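Local structure of probable porin (Pseudomonas aeruginosa, 4FSO) at residues Ser54-Gly59 against Ala107-Phe112; Leu376-Tyr381 against Asp393-Ile398. The protein probably forms a water-filled beta-barrel channel across the outer membrane through which small solutes pass. All blocks are in the same frame, centred on the assembly; numbering follows the deposited sequence.

How the contacts relate
The two contacts illustrate how a porin barrel is held together in two ways, by strand pairing and by side chains that bridge a gap. Contact 1 comes first along the chain and is complete before contact 2 begins; their centres lie about 41 Å apart, on opposite sides of the chain's centre, and their nearest atoms about 25 Å apart. Contact 2 is a pairing of neighbouring strands, 373-383 and 392-404. Contact 1 instead joins the loop after strand 41-53 to strand 101-112, reaching past strand 62-72. Strand 392-404 pairs with strand 13-26, which pairs with strand 41-53, so the barrel's closing seam lies on the path between them. Both contacts thus belong to one barrel wall.

Contact 1: residues Ser54-Gly59 against Ala107-Phe112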
ATOM      1  N   SER A  54     -17.994  14.160  -5.847  1.00 23.21           N
ATOM      2  CA  SER A  54     -19.366  14.501  -6.225  1.00 35.59           C
ATOM      3  C   SER A  54     -20.105  13.286  -6.772  1.00 36.00           C
ATOM      4  O   SER A  54     -19.525  12.225  -6.995  1.00 39.02           O
ATOM      5  CB  SER A  54     -19.386  15.601  -7.279  1.00 39.94           C
ATOM      6  OG  SER A  54     -18.903  15.106  -8.527  1.00 41.14           O
ATOM      7  N   GLY A  55     -21.400  13.441  -6.973  1.00 25.91           N
ATOM      8  CA  GLY A  55     -22.116  12.512  -7.811  1.00 27.22           C
ATOM      9  C   GLY A  55     -21.919  12.846  -9.290  1.00 40.07           C
ATOM     10  O   GLY A  55     -21.137  13.733  -9.685  1.00 31.76           O
ATOM     11  N   TYR A  56     -22.618  12.116 -10.140  1.00 33.62           N
ATOM     12  CA  TYR A  56     -22.568  12.438 -11.544  1.00 32.25           C
ATOM     13  C   TYR A  56     -23.825  13.223 -11.910  1.00 34.48           C
ATOM     14  O   TYR A  56     -24.919  12.916 -11.437  1.00 27.80           O
ATOM     15  CB  TYR A  56     -22.416  11.160 -12.381  1.00 26.02           C
ATOM     16  CG  TYR A  56     -21.022  10.583 -12.332  1.00 36.34           C
ATOM     17  CD1 TYR A  56     -20.021  11.084 -13.156  1.00 48.59           C
ATOM     18  CD2 TYR A  56     -20.695   9.547 -11.454  1.00 35.83           C
ATOM     19  CE1 TYR A  56     -18.736  10.574 -13.120  1.00 50.62           C
ATOM     20  CE2 TYR A  56     -19.408   9.021 -11.415  1.00 31.24           C
ATOM     21  CZ  TYR A  56     -18.435   9.544 -12.248  1.00 46.77           C
ATOM     22  OH  TYR A  56     -17.151   9.055 -12.216  1.00 50.92           O
ATOM     23  N   THR A  57     -23.655  14.253 -12.723  1.00 18.88           N
ATOM     24  CA  THR A  57     -24.788  14.909 -13.338  1.00 21.95           C
ATOM     25  C   THR A  57     -25.654  13.892 -14.078  1.00 37.44           C
ATOM     26  O   THR A  57     -25.190  12.815 -14.489  1.00 51.44           O
ATOM     27  CB  THR A  57     -24.343  16.034 -14.312  1.00 32.19           C
ATOM     28  OG1 THR A  57     -23.468  15.510 -15.325  1.00 32.48           O
ATOM     29  CG2 THR A  57     -23.614  17.123 -13.561  1.00 27.06           C
ATOM     30  N   GLU A  58     -26.925  14.229 -14.242  1.00 39.93           N
ATOM     31  CA  GLU A  58     -27.887  13.302 -14.831  1.00 28.94           C
ATOM     32  C   GLU A  58     -27.823  13.309 -16.339  1.00 38.09           C
ATOM     33  O   GLU A  58     -27.365  14.276 -16.947  1.00 46.22           O
ATOM     34  CB  GLU A  58     -29.285  13.623 -14.349  1.00 22.52           C
ATOM     35  CG  GLU A  58     -29.411  13.505 -12.865  1.00 20.28           C
ATOM     36  CD  GLU A  58     -30.813  13.799 -12.422  1.00 37.35           C
ATOM     37  OE1 GLU A  58     -31.602  14.263 -13.274  1.00 33.08           O
ATOM     38  OE2 GLU A  58     -31.127  13.569 -11.232  1.00 44.44           O
ATOM     39  N   GLY A  59     -28.272  12.220 -16.948  1.00 43.13           N
ATOM     40  CA  GLY A  59     -28.075  12.036 -18.372  1.00 53.18           C
ATOM     41  C   GLY A  59     -27.165  10.844 -18.613  1.00 58.22           C
ATOM     42  O   GLY A  59     -26.542  10.321 -17.681  1.00 53.24           O
ATOM     43  N   ALA A 107      -9.890  16.693  -9.507  1.00 26.30           N
ATOM     44  CA  ALA A 107     -10.012  15.829 -10.666  1.00 26.22           C
ATOM     45  C   ALA A 107     -11.415  15.887 -11.226  1.00 38.27           C
ATOM     46  O   ALA A 107     -12.386  15.907 -10.473  1.00 35.36           O
ATOM     47  CB  ALA A 107      -9.648  14.393 -10.337  1.00 19.60           C
ATOM     48  N   GLY A 108     -11.510  15.912 -12.558  1.00 33.36           N
ATOM     49  CA  GLY A 108     -12.780  15.779 -13.239  1.00 27.04           C
ATOM     50  C   GLY A 108     -13.034  14.318 -13.582  1.00 31.18           C
ATOM     51  O   GLY A 108     -12.100  13.571 -13.855  1.00 34.03           O
ATOM     52  N   LYS A 109     -14.299  13.913 -13.565  1.00 25.09           N
ATOM     53  CA  LYS A 109     -14.659  12.557 -13.930  1.00 23.76           C
ATOM     54  C   LYS A 109     -15.836  12.531 -14.896  1.00 33.64           C
ATOM     55  O   LYS A 109     -16.703  13.397 -14.836  1.00 47.46           O
ATOM     56  CB  LYS A 109     -14.972  11.719 -12.684  1.00 28.09           C
ATOM     57  CG  LYS A 109     -16.003  12.320 -11.765  1.00 26.72           C
ATOM     58  CD  LYS A 109     -16.082  11.602 -10.426  1.00 21.85           C
ATOM     59  CE  LYS A 109     -17.312  12.078  -9.631  1.00 35.31           C
ATOM     60  NZ  LYS A 109     -17.230  11.802  -8.167  1.00 43.63           N
ATOM     61  N   MET A 110     -15.836  11.555 -15.807  1.00 30.52           N
ATOM     62  CA  MET A 110     -17.020  11.244 -16.604  1.00 32.79           C
ATOM     63  C   MET A 110     -17.404   9.799 -16.397  1.00 40.57           C
ATOM     64  O   MET A 110     -16.603   8.986 -15.935  1.00 48.51           O
ATOM     65  CB  MET A 110     -16.784  11.435 -18.089  1.00 26.39           C
ATOM     66  CG  MET A 110     -16.182  12.740 -18.483  1.00 50.33           C
ATOM     67  SD  MET A 110     -15.257  12.404 -19.984  1.00 72.54           S
ATOM     68  CE  MET A 110     -16.394  11.259 -20.734  1.00 50.85           C
ATOM     69  N   ARG A 111     -18.626   9.474 -16.789  1.00 40.67           N
ATOM     70  CA  ARG A 111     -19.148   8.134 -16.630  1.00 31.20           C
ATOM     71  C   ARG A 111     -20.202   7.884 -17.708  1.00 41.25           C
ATOM     72  O   ARG A 111     -21.009   8.757 -18.030  1.00 54.44           O
ATOM     73  CB  ARG A 111     -19.717   7.982 -15.218  1.00 30.42           C
ATOM     74  CG  ARG A 111     -20.550   6.757 -14.931  1.00 42.26           C
ATOM     75  CD  ARG A 111     -21.792   7.168 -14.129  1.00 51.96           C
ATOM     76  NE  ARG A 111     -22.733   7.968 -14.922  1.00 58.92           N
ATOM     77  CZ  ARG A 111     -23.888   8.450 -14.462  1.00 65.15           C
ATOM     78  NH1 ARG A 111     -24.245   8.232 -13.202  1.00 50.01           N
ATOM     79  NH2 ARG A 111     -24.683   9.169 -15.257  1.00 75.16           N
ATOM     80  N   PHE A 112     -20.136   6.704 -18.302  1.00 44.13           N
ATOM     81  CA  PHE A 112     -21.193   6.187 -19.147  1.00 36.89           C
ATOM     82  C   PHE A 112     -21.245   4.687 -18.931  1.00 47.28           C
ATOM     83  O   PHE A 112     -20.201   4.036 -18.814  1.00 56.74           O
ATOM     84  CB  PHE A 112     -20.934   6.471 -20.621  1.00 43.87           C
ATOM     85  CG  PHE A 112     -21.922   5.800 -21.526  1.00 65.06           C
ATOM     86  CD1 PHE A 112     -21.659   4.551 -22.059  1.00 74.40           C
ATOM     87  CD2 PHE A 112     -23.133   6.399 -21.810  1.00 74.00           C
ATOM     88  CE1 PHE A 112     -22.582   3.915 -22.871  1.00 76.61           C
ATOM     89  CE2 PHE A 112     -24.058   5.771 -22.630  1.00 77.25           C
ATOM     90  CZ  PHE A 112     -23.780   4.525 -23.158  1.00 76.33           C
TER
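Tyr56 and Arg111 are the residues of loop and strand whose CA atoms come nearest, 7.5 Å apart, too far for the strand pairing that builds the rest of the wall; side chains must bridge the gap. Tyr56 does most of this. Its ring slides between two basic residues spaced two apart on the same side of the strand. Over one face lies the Arg111 methylene, in a CH-pi contact with CB 3.6 Å from the ring centroid, and over the opposite face comes the Lys109 chain, its CE 4.1 Å from the same centroid. The hydroxyl end rests against the lysine, with Tyr56 OH 3.3 Å from Lys109 CD.

Lys109 runs on extended beyond CG (chi2 -169°), which carries its ammonium past the ring to the loop backbone, where NZ donates to Ser54 O at 2.6 Å from a position tilted off the carbonyl plane. Asp66 provides a salt bridge to the same nitrogen, so the ammonium is shared between the loop carbonyl and an acid of strand 62-72. Arg111 behaves differently: bent at chi2 and chi3, it turns its guanidinium back over Tyr56 CB, with the planes of ring and guanidinium 29° apart. Arg111 NH2 comes 3.3 Å from Gly59 O.

Met110 and Phe112, pointing away from the loop, touch bound detergent, consistent with an outward, membrane-side face and with Lys109 and Arg111 facing the barrel interior. Strand 62-72 lies between the partners: Val65 hydrogen-bonds to the Ser54 backbone and hydroxyl, Gly64 to the Lys109 backbone, while Gln116 of strand 115-119 touches Tyr56.

Contact 2: residues Leu376-Tyr381 against Asp393-Ile398; sequences LRNATY and DEVRLI
Arg377 and Arg396 exchange a pair of backbone hydrogen bonds, and Ala379 and Glu394 repeat the pattern two residues further on: Arg377 N reaches Arg396 O at 2.7 Å and Ala379 N reaches Glu394 O at 2.8 Å. Between these pairs, Asn378 and Val395 form a non-hydrogen-bonded one, as do Leu376 with Leu397 and Thr380 with Asp393 towards the ends. The strands run antiparallel at 172°, with axes 4.7 Å apart.

The side chains divide between two faces. On one, Leu376 and Leu397 touch through Leu376 CD1 and Leu397 CD2, and Leu376 CD1 also packs 3.9 Å from Val395 CG1. Thr380 OG1 donates to Asp393 OD2 over 3.2 Å, meeting it from well above the carboxylate plane; Arg382 grips the other oxygen of that carboxylate in a salt bridge.

On the other face Arg377 and Arg396 run alongside each other, their guanidinium planes 69° apart. The two cations come close, an approach doubtful in its detail, and acidic residues probably offset their charge: Glu394 OE2 forms a salt bridge with Arg396 NE at 2.9 Å, and Glu359 one with Arg377 NE. Arg396 stays extended from CG to NE, whereas the bend of Arg377 at chi3 (66°) sets NE where it meets Glu359. The Ile398 CD1 methyl touches the Arg377 stem.

Gln303, from a loop, hydrogen-bonds to Glu394 OE2. Arg377 and Arg396, with Arg25 and Arg135 nearby, are consistent with the basic residues that line the channel of OprD-family porins. Strand 350-363 pairs with the Leu376-Tyr381 edge, and strand 13-26 with the Asp393-Ile398 edge, where Phe23 packs on Glu394 and Arg396.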
ATOM      1  N   LEU A 376      -1.956   1.978  18.059  1.00 22.91           N
ATOM      2  CA  LEU A 376      -0.574   1.866  18.490  1.00 37.86           C
ATOM      3  C   LEU A 376       0.221   0.897  17.629  1.00 39.20           C
ATOM      4  O   LEU A 376      -0.136  -0.269  17.536  1.00 46.19           O
ATOM      5  CB  LEU A 376      -0.531   1.414  19.943  1.00 50.07           C
ATOM      6  CG  LEU A 376       0.857   1.135  20.492  1.00 49.14           C
ATOM      7  CD1 LEU A 376       1.744   2.304  20.194  1.00 44.14           C
ATOM      8  CD2 LEU A 376       0.787   0.884  21.988  1.00 48.61           C
ATOM      9  N   ARG A 377       1.308   1.373  17.019  1.00 33.15           N
ATOM     10  CA  ARG A 377       2.131   0.527  16.132  1.00 35.23           C
ATOM     11  C   ARG A 377       3.618   0.432  16.516  1.00 34.55           C
ATOM     12  O   ARG A 377       4.362   1.412  16.438  1.00 24.84           O
ATOM     13  CB  ARG A 377       2.027   0.998  14.682  1.00 41.02           C
ATOM     14  CG  ARG A 377       0.612   1.169  14.205  1.00 55.14           C
ATOM     15  CD  ARG A 377       0.602   1.532  12.747  1.00 60.52           C
ATOM     16  NE  ARG A 377       1.104   0.437  11.922  1.00 57.79           N
ATOM     17  CZ  ARG A 377       1.747   0.607  10.773  1.00 39.95           C
ATOM     18  NH1 ARG A 377       1.976   1.833  10.323  1.00 36.20           N
ATOM     19  NH2 ARG A 377       2.170  -0.447  10.087  1.00 24.91           N
ATOM     20  N   ASN A 378       4.053  -0.764  16.894  1.00 24.16           N
ATOM     21  CA  ASN A 378       5.409  -0.946  17.382  1.00 27.68           C
ATOM     22  C   ASN A 378       6.251  -1.828  16.474  1.00 25.00           C
ATOM     23  O   ASN A 378       5.868  -2.943  16.130  1.00 30.37           O
ATOM     24  CB  ASN A 378       5.366  -1.522  18.811  1.00 34.43           C
ATOM     25  CG  ASN A 378       6.745  -1.756  19.396  1.00 37.86           C
ATOM     26  OD1 ASN A 378       7.495  -0.812  19.655  1.00 36.53           O
ATOM     27  ND2 ASN A 378       7.084  -3.026  19.615  1.00 51.21           N
ATOM     28  N   ALA A 379       7.418  -1.343  16.101  1.00 29.15           N
ATOM     29  CA  ALA A 379       8.295  -2.162  15.269  1.00 35.48           C
ATOM     30  C   ALA A 379       9.684  -2.330  15.861  1.00 29.62           C
ATOM     31  O   ALA A 379      10.294  -1.381  16.354  1.00 41.64           O
ATOM     32  CB  ALA A 379       8.383  -1.602  13.818  1.00 33.56           C
ATOM     33  N   THR A 380      10.181  -3.551  15.787  1.00 21.58           N
ATOM     34  CA  THR A 380      11.542  -3.871  16.163  1.00 27.53           C
ATOM     35  C   THR A 380      12.173  -4.554  14.962  1.00 30.06           C
ATOM     36  O   THR A 380      11.669  -5.571  14.477  1.00 30.72           O
ATOM     37  CB  THR A 380      11.551  -4.820  17.380  1.00 30.99           C
ATOM     38  OG1 THR A 380      11.058  -4.100  18.506  1.00 30.56           O
ATOM     39  CG2 THR A 380      12.957  -5.348  17.681  1.00 15.54           C
ATOM     40  N   TYR A 381      13.279  -3.996  14.493  1.00 17.24           N
ATOM     41  CA  TYR A 381      13.885  -4.442  13.249  1.00 21.93           C
ATOM     42  C   TYR A 381      15.404  -4.492  13.401  1.00 24.76           C
ATOM     43  O   TYR A 381      16.037  -3.516  13.823  1.00 31.29           O
ATOM     44  CB  TYR A 381      13.446  -3.525  12.108  1.00 20.82           C
ATOM     45  CG  TYR A 381      14.226  -3.675  10.827  1.00 23.37           C
ATOM     46  CD1 TYR A 381      14.165  -4.851  10.079  1.00 28.99           C
ATOM     47  CD2 TYR A 381      15.004  -2.627  10.339  1.00 27.36           C
ATOM     48  CE1 TYR A 381      14.877  -4.987   8.882  1.00 36.36           C
ATOM     49  CE2 TYR A 381      15.730  -2.751   9.147  1.00 35.59           C
ATOM     50  CZ  TYR A 381      15.661  -3.936   8.425  1.00 40.47           C
ATOM     51  OH  TYR A 381      16.365  -4.061   7.252  1.00 27.81           O
ATOM     52  N   ASP A 393      14.012   0.642  16.674  1.00 25.30           N
ATOM     53  CA  ASP A 393      12.743   0.447  17.354  1.00 25.31           C
ATOM     54  C   ASP A 393      11.873   1.632  17.003  1.00 30.78           C
ATOM     55  O   ASP A 393      12.325   2.775  17.032  1.00 34.98           O
ATOM     56  CB  ASP A 393      12.931   0.351  18.855  1.00 45.57           C
ATOM     57  CG  ASP A 393      13.257  -1.049  19.311  1.00 65.62           C
ATOM     58  OD1 ASP A 393      14.347  -1.547  18.956  1.00 61.47           O
ATOM     59  OD2 ASP A 393      12.425  -1.645  20.032  1.00 86.26           O
ATOM     60  N   GLU A 394      10.630   1.358  16.650  1.00 30.08           N
ATOM     61  CA  GLU A 394       9.726   2.419  16.251  1.00 26.80           C
ATOM     62  C   GLU A 394       8.376   2.285  16.957  1.00 32.79           C
ATOM     63  O   GLU A 394       7.847   1.175  17.122  1.00 32.18           O
ATOM     64  CB  GLU A 394       9.572   2.438  14.732  1.00 31.69           C
ATOM     65  CG  GLU A 394       8.591   3.447  14.218  1.00 45.12           C
ATOM     66  CD  GLU A 394       8.507   3.446  12.708  1.00 54.78           C
ATOM     67  OE1 GLU A 394       9.562   3.656  12.078  1.00 60.55           O
ATOM     68  OE2 GLU A 394       7.397   3.227  12.156  1.00 49.58           O
ATOM     69  N   VAL A 395       7.859   3.429  17.406  1.00 33.60           N
ATOM     70  CA  VAL A 395       6.522   3.526  17.980  1.00 42.93           C
ATOM     71  C   VAL A 395       5.730   4.595  17.236  1.00 35.34           C
ATOM     72  O   VAL A 395       6.134   5.761  17.203  1.00 37.90           O
ATOM     73  CB  VAL A 395       6.537   3.902  19.496  1.00 38.11           C
ATOM     74  CG1 VAL A 395       5.138   4.272  19.961  1.00 26.77           C
ATOM     75  CG2 VAL A 395       7.066   2.767  20.347  1.00 21.41           C
ATOM     76  N   ARG A 396       4.613   4.191  16.634  1.00 26.58           N
ATOM     77  CA  ARG A 396       3.655   5.147  16.069  1.00 34.66           C
ATOM     78  C   ARG A 396       2.378   5.129  16.891  1.00 38.24           C
ATOM     79  O   ARG A 396       1.760   4.074  17.067  1.00 43.68           O
ATOM     80  CB  ARG A 396       3.311   4.825  14.609  1.00 27.04           C
ATOM     81  CG  ARG A 396       4.477   4.924  13.635  1.00 43.88           C
ATOM     82  CD  ARG A 396       4.002   4.762  12.194  1.00 52.37           C
ATOM     83  NE  ARG A 396       5.106   4.759  11.245  1.00 54.84           N
ATOM     84  CZ  ARG A 396       5.007   4.316   9.996  1.00 66.22           C
ATOM     85  NH1 ARG A 396       3.856   3.830   9.549  1.00 72.06           N
ATOM     86  NH2 ARG A 396       6.058   4.347   9.190  1.00 63.27           N
ATOM     87  N   LEU A 397       2.001   6.296  17.403  1.00 36.30           N
ATOM     88  CA  LEU A 397       0.712   6.476  18.061  1.00 37.69           C
ATOM     89  C   LEU A 397      -0.185   7.261  17.127  1.00 34.64           C
ATOM     90  O   LEU A 397       0.163   8.366  16.712  1.00 34.53           O
ATOM     91  CB  LEU A 397       0.892   7.272  19.340  1.00 53.79           C
ATOM     92  CG  LEU A 397       1.642   6.529  20.430  1.00 64.77           C
ATOM     93  CD1 LEU A 397       2.048   7.489  21.537  1.00 71.72           C
ATOM     94  CD2 LEU A 397       0.739   5.447  20.964  1.00 65.27           C
ATOM     95  N   ILE A 398      -1.334   6.708  16.772  1.00 26.19           N
ATOM     96  CA  ILE A 398      -2.190   7.450  15.854  1.00 31.92           C
ATOM     97  C   ILE A 398      -3.632   7.630  16.326  1.00 27.04           C
ATOM     98  O   ILE A 398      -4.348   6.656  16.593  1.00 28.66           O
ATOM     99  CB  ILE A 398      -2.190   6.839  14.427  1.00 44.79           C
ATOM    100  CG1 ILE A 398      -0.762   6.570  13.941  1.00 40.23           C
ATOM    101  CG2 ILE A 398      -2.942   7.752  13.459  1.00 29.71           C
ATOM    102  CD1 ILE A 398      -0.307   5.131  14.128  1.00 36.82           C
TER